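PDB 4QK0: GH127 beta-L-arabinofuranoside from Geobacillus stearothermophilus, which probably hydrolyses terminal beta-L-arabinofuranosyl linkages, as a glycoside hydrolase of family GH127. Local coordinates for residues A[205-208]-A[209-212]; A[224-227]-A[228-231]. All blocks are in the same frame, centred on the assembly; numbering follows the deposited sequence.

Contact 1: A[205-208]-A[209-212]; sequences TGNE and NYLK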
loop_
_atom_site.group_PDB
_atom_site.type_symbol
_atom_site.label_atom_id
_atom_site.label_comp_id
_atom_site.label_asym_id
_atom_site.label_seq_id
_atom_site.Cartn_x
_atom_site.Cartn_y
_atom_site.Cartn_z
ATOM N N THR A 205 -33.261 -26.350 19.794
ATOM C CA THR A 205 -33.845 -27.674 19.680
ATOM C C THR A 205 -33.500 -28.634 20.819
ATOM O O THR A 205 -34.154 -29.639 20.970
ATOM C CB THR A 205 -33.371 -28.412 18.408
ATOM O OG1 THR A 205 -31.962 -28.580 18.441
ATOM C CG2 THR A 205 -33.786 -27.704 17.147
ATOM N N GLY A 206 -32.392 -28.404 21.520
ATOM C CA GLY A 206 -31.897 -29.341 22.506
ATOM C C GLY A 206 -31.288 -30.593 21.917
ATOM O O GLY A 206 -30.828 -31.473 22.644
ATOM N N ASN A 207 -31.252 -30.693 20.593
ATOM C CA ASN A 207 -30.633 -31.844 19.937
ATOM C C ASN A 207 -29.104 -31.815 19.992
ATOM O O ASN A 207 -28.433 -31.109 19.228
ATOM C CB ASN A 207 -31.126 -31.957 18.498
ATOM C CG ASN A 207 -30.670 -33.233 17.824
ATOM O OD1 ASN A 207 -29.721 -33.878 18.238
ATOM N ND2 ASN A 207 -31.337 -33.580 16.758
ATOM N N GLU A 208 -28.553 -32.658 20.848
ATOM C CA GLU A 208 -27.106 -32.760 21.068
ATOM C C GLU A 208 -26.288 -33.136 19.850
ATOM O O GLU A 208 -25.075 -32.900 19.829
ATOM C CB GLU A 208 -26.793 -33.819 22.143
ATOM C CG GLU A 208 -27.465 -33.587 23.492
ATOM C CD GLU A 208 -26.595 -32.847 24.489
ATOM O OE1 GLU A 208 -25.354 -32.901 24.347
ATOM O OE2 GLU A 208 -27.152 -32.219 25.422
ATOM N N ASN A 209 -26.893 -33.770 18.851
ATOM C CA ASN A 209 -26.119 -34.054 17.632
ATOM C C ASN A 209 -25.515 -32.779 17.020
ATOM O O ASN A 209 -24.436 -32.820 16.463
ATOM C CB ASN A 209 -26.990 -34.697 16.577
ATOM C CG ASN A 209 -27.551 -36.053 17.005
ATOM O OD1 ASN A 209 -27.038 -36.694 17.924
ATOM N ND2 ASN A 209 -28.543 -36.530 16.261
ATOM N N TYR A 210 -26.240 -31.664 17.141
ATOM C CA TYR A 210 -25.875 -30.413 16.497
ATOM C C TYR A 210 -24.671 -29.816 17.222
ATOM O O TYR A 210 -23.692 -29.335 16.594
ATOM C CB TYR A 210 -27.076 -29.442 16.451
ATOM C CG TYR A 210 -28.263 -29.988 15.658
ATOM C CD1 TYR A 210 -28.081 -30.857 14.602
ATOM C CD2 TYR A 210 -29.561 -29.634 15.968
ATOM C CE1 TYR A 210 -29.158 -31.350 13.868
ATOM C CE2 TYR A 210 -30.643 -30.145 15.254
ATOM C CZ TYR A 210 -30.435 -31.016 14.216
ATOM O OH TYR A 210 -31.502 -31.535 13.477
ATOM N N LEU A 211 -24.718 -29.910 18.535
ATOM C CA LEU A 211 -23.605 -29.479 19.389
ATOM C C LEU A 211 -22.358 -30.282 19.125
ATOM O O LEU A 211 -21.280 -29.724 18.895
ATOM C CB LEU A 211 -24.003 -29.575 20.838
ATOM C CG LEU A 211 -22.896 -29.281 21.823
ATOM C CD1 LEU A 211 -22.552 -27.814 21.765
ATOM C CD2 LEU A 211 -23.370 -29.648 23.218
ATOM N N LYS A 212 -22.517 -31.587 18.993
ATOM C CA LYS A 212 -21.375 -32.432 18.661
ATOM C C LYS A 212 -20.815 -32.256 17.231
ATOM O O LYS A 212 -19.637 -32.426 16.976
ATOM C CB LYS A 212 -21.765 -33.873 18.876
ATOM C CG LYS A 212 -21.912 -34.202 20.355
ATOM C CD LYS A 212 -21.497 -35.645 20.613
ATOM C CE LYS A 212 -22.660 -36.612 20.547
ATOM N NZ LYS A 212 -23.157 -36.877 21.932
HETATM O O HOH W 1 -33.765 -31.947 15.249
#

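Contact 2: A[224-227]-A[228-231]; sequences QPYY and FDQE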
loop_
_atom_site.group_PDB
_atom_site.type_symbol
_atom_site.label_atom_id
_atom_site.label_comp_id
_atom_site.label_asym_id
_atom_site.label_seq_id
_atom_site.Cartn_x
_atom_site.Cartn_y
_atom_site.Cartn_z
ATOM N N GLN A 224 -3.756 -32.772 10.048
ATOM C CA GLN A 224 -3.034 -33.413 8.959
ATOM C C GLN A 224 -3.528 -34.847 8.859
ATOM O O GLN A 224 -3.880 -35.435 9.859
ATOM C CB GLN A 224 -1.530 -33.417 9.234
ATOM C CG GLN A 224 -0.924 -32.046 9.488
ATOM C CD GLN A 224 -0.470 -31.331 8.232
ATOM O OE1 GLN A 224 -0.565 -31.844 7.122
ATOM N NE2 GLN A 224 0.047 -30.126 8.411
ATOM N N PRO A 225 -3.522 -35.432 7.655
ATOM C CA PRO A 225 -3.195 -34.791 6.360
ATOM C C PRO A 225 -4.338 -33.832 6.034
ATOM O O PRO A 225 -5.491 -34.085 6.406
ATOM C CB PRO A 225 -3.137 -35.971 5.393
ATOM C CG PRO A 225 -4.064 -36.990 5.995
ATOM C CD PRO A 225 -4.030 -36.809 7.480
ATOM N N TYR A 226 -4.023 -32.713 5.408
ATOM C CA TYR A 226 -5.008 -31.635 5.197
ATOM C C TYR A 226 -6.181 -32.080 4.358
ATOM O O TYR A 226 -6.017 -32.518 3.226
ATOM C CB TYR A 226 -4.324 -30.463 4.499
ATOM C CG TYR A 226 -3.392 -29.600 5.347
ATOM C CD1 TYR A 226 -3.786 -29.117 6.571
ATOM C CD2 TYR A 226 -2.148 -29.221 4.864
ATOM C CE1 TYR A 226 -2.970 -28.289 7.303
ATOM C CE2 TYR A 226 -1.319 -28.390 5.589
ATOM C CZ TYR A 226 -1.732 -27.929 6.807
ATOM O OH TYR A 226 -0.909 -27.121 7.596
ATOM N N TYR A 227 -7.376 -31.976 4.897
ATOM C CA TYR A 227 -8.569 -32.245 4.105
ATOM C C TYR A 227 -8.567 -31.478 2.780
ATOM O O TYR A 227 -8.927 -32.035 1.734
ATOM C CB TYR A 227 -9.843 -31.933 4.887
ATOM C CG TYR A 227 -11.048 -32.021 4.005
ATOM C CD1 TYR A 227 -11.410 -33.227 3.406
ATOM C CD2 TYR A 227 -11.798 -30.913 3.721
ATOM C CE1 TYR A 227 -12.485 -33.302 2.541
ATOM C CE2 TYR A 227 -12.875 -30.985 2.878
ATOM C CZ TYR A 227 -13.216 -32.170 2.284
ATOM O OH TYR A 227 -14.306 -32.204 1.470
ATOM N N PHE A 228 -8.179 -30.206 2.796
ATOM C CA PHE A 228 -8.266 -29.432 1.550
ATOM C C PHE A 228 -7.313 -29.947 0.514
ATOM O O PHE A 228 -7.564 -29.809 -0.679
ATOM C CB PHE A 228 -8.035 -27.914 1.791
ATOM C CG PHE A 228 -9.103 -27.245 2.600
ATOM C CD1 PHE A 228 -10.456 -27.650 2.527
ATOM C CD2 PHE A 228 -8.790 -26.195 3.414
ATOM C CE1 PHE A 228 -11.452 -27.027 3.246
ATOM C CE2 PHE A 228 -9.792 -25.556 4.148
ATOM C CZ PHE A 228 -11.112 -25.977 4.067
ATOM N N ASP A 229 -6.183 -30.503 0.946
ATOM C CA ASP A 229 -5.262 -31.141 -0.027
ATOM C C ASP A 229 -5.866 -32.406 -0.598
ATOM O O ASP A 229 -5.721 -32.683 -1.775
ATOM C CB ASP A 229 -3.892 -31.455 0.608
ATOM C CG ASP A 229 -3.008 -30.231 0.747
ATOM O OD1 ASP A 229 -3.275 -29.193 0.095
ATOM O OD2 ASP A 229 -2.058 -30.285 1.558
ATOM N N GLN A 230 -6.562 -33.169 0.236
ATOM C CA GLN A 230 -7.186 -34.415 -0.230
ATOM C C GLN A 230 -8.241 -34.116 -1.261
ATOM O O GLN A 230 -8.251 -34.747 -2.302
ATOM C CB GLN A 230 -7.776 -35.225 0.937
ATOM C CG GLN A 230 -6.737 -35.676 1.973
ATOM C CD GLN A 230 -7.341 -36.287 3.236
ATOM O OE1 GLN A 230 -8.349 -35.820 3.776
ATOM N NE2 GLN A 230 -6.693 -37.326 3.729
ATOM N N GLU A 231 -9.147 -33.173 -0.998
ATOM C CA GLU A 231 -10.207 -32.914 -2.003
ATOM C C GLU A 231 -9.668 -32.267 -3.268
ATOM O O GLU A 231 -10.156 -32.532 -4.377
ATOM C CB GLU A 231 -11.401 -32.113 -1.433
ATOM C CG GLU A 231 -11.077 -30.776 -0.808
ATOM C CD GLU A 231 -12.266 -29.819 -0.779
ATOM O OE1 GLU A 231 -12.039 -28.605 -0.978
ATOM O OE2 GLU A 231 -13.428 -30.266 -0.541
HETATM O O HOH W 2 -8.351 -35.129 6.490
#

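Contact 1: A[205-208]-A[209-212]
Asn207 and Tyr210 are brought together by two different chi1 settings: in Asn207, CG lies anti to the backbone N (-172°), which swings the amide forward over the first turn of the helix, while in Tyr210, CG sits beside the backbone N (-61°) and the ring is turned back beneath that amide. Asn207 is the N-cap. Its OD1 accepts from Asn209 N at 2.9 Å, the donor tilted from the plane of the amide carbonyl, and its main-chain O takes the N-H of Tyr210 at 3.1 Å. The rest of the amide lies over the rim of one face of the tyrosine ring, ND2 standing 3.7 Å from Tyr210 CZ, with the two planes 36° apart. One water ties the polar ends together, accepting from Asn207 ND2 and donating to Tyr210 OH at 2.9 Å. Thr205 OG1 comes to the edge of the same ring, 3.6 Å from Tyr210 CD2. Thr205 OG1 also accepts from Asn207 N at 3.1 Å, closing an ST turn around Gly206, the first residue after the helix to leave helical angles, with positive phi, and it bonds to Leu201 O. With an alanine at Asn207, Asn209 N would probably lose its capping acceptor and the ring the amide over its face. Lys212 N reaches Glu208 O at 3.0 Å. The whole is a tight corner between helix 194-205 and helix 208-220: Tyr210 packs on Cys168 and Ala171 of helix 162-177 and bonds Asp172 through OH, whereas Leu211 fits between helix 194-205 and helix 266-283.

Contact 2: A[224-227]-A[228-231]
Tyr227 and Glu231 meet with the CG methylene of Glu231 over one face of the tyrosine ring, a CH-pi contact 4.3 Å from CG to the ring centroid. Glu231 OE2 comes within 2.9 Å of Tyr227 OH. Chi1 of Glu231 (57°) sets CG between the backbone N and the carbonyl carbon, which lets the chain pass obliquely across the ring and put its carboxylate beside the hydroxyl end. At its CD2 the same ring meets Phe228, whose CD1 lies 3.7 Å from Tyr227 CD2, the rings inclined at 51°. Tyr226 offers its ring edge to Asp229: OD2 lies in the ring plane, 3.5 Å from CD2, with the carboxylate nearly perpendicular to the ring. Gln230 stretches back along the turn, its NE2 3.5 Å from Pro225 CG, and a water bridges Gln230 OE1 to Pro225 O.

A second shell fixes these groups. Glu231 is buried, yet OE2 accepts from Leu135 N, and OE1 takes Arg136 N and a salt bridge from Arg235, which would favour a charged carboxylate. Tyr247 bonds Asp229 OD1 and packs edge-to-face with Tyr226, whose OH reaches His253 O.

Tyr226 is the N-cap residue. Its O accepts from Gln230 N at 3.1 Å and weakly from Asp229 N. This is a helix N-terminus entered through a cis-proline loop, here starting the short helix 227-234 of the GH127 catalytic domain.

How the contacts relate
Contact 1 and contact 2 come in series along the chain, each where a loop turns into a helix: contact 1 lies at the start of helix 208-220, and contact 2 at the start of the next one, helix 227-234. Their centres are 27 Å apart and their nearest atoms about 15 Å, so they do not touch, and helix 208-220 spans most of the sequence between them. Both fall in the GH127 catalytic domain. Contact 1 sits among packed helices, whereas contact 2 is held mainly among loops. The chain thus passes from the helical body of the domain into its loop-rich part.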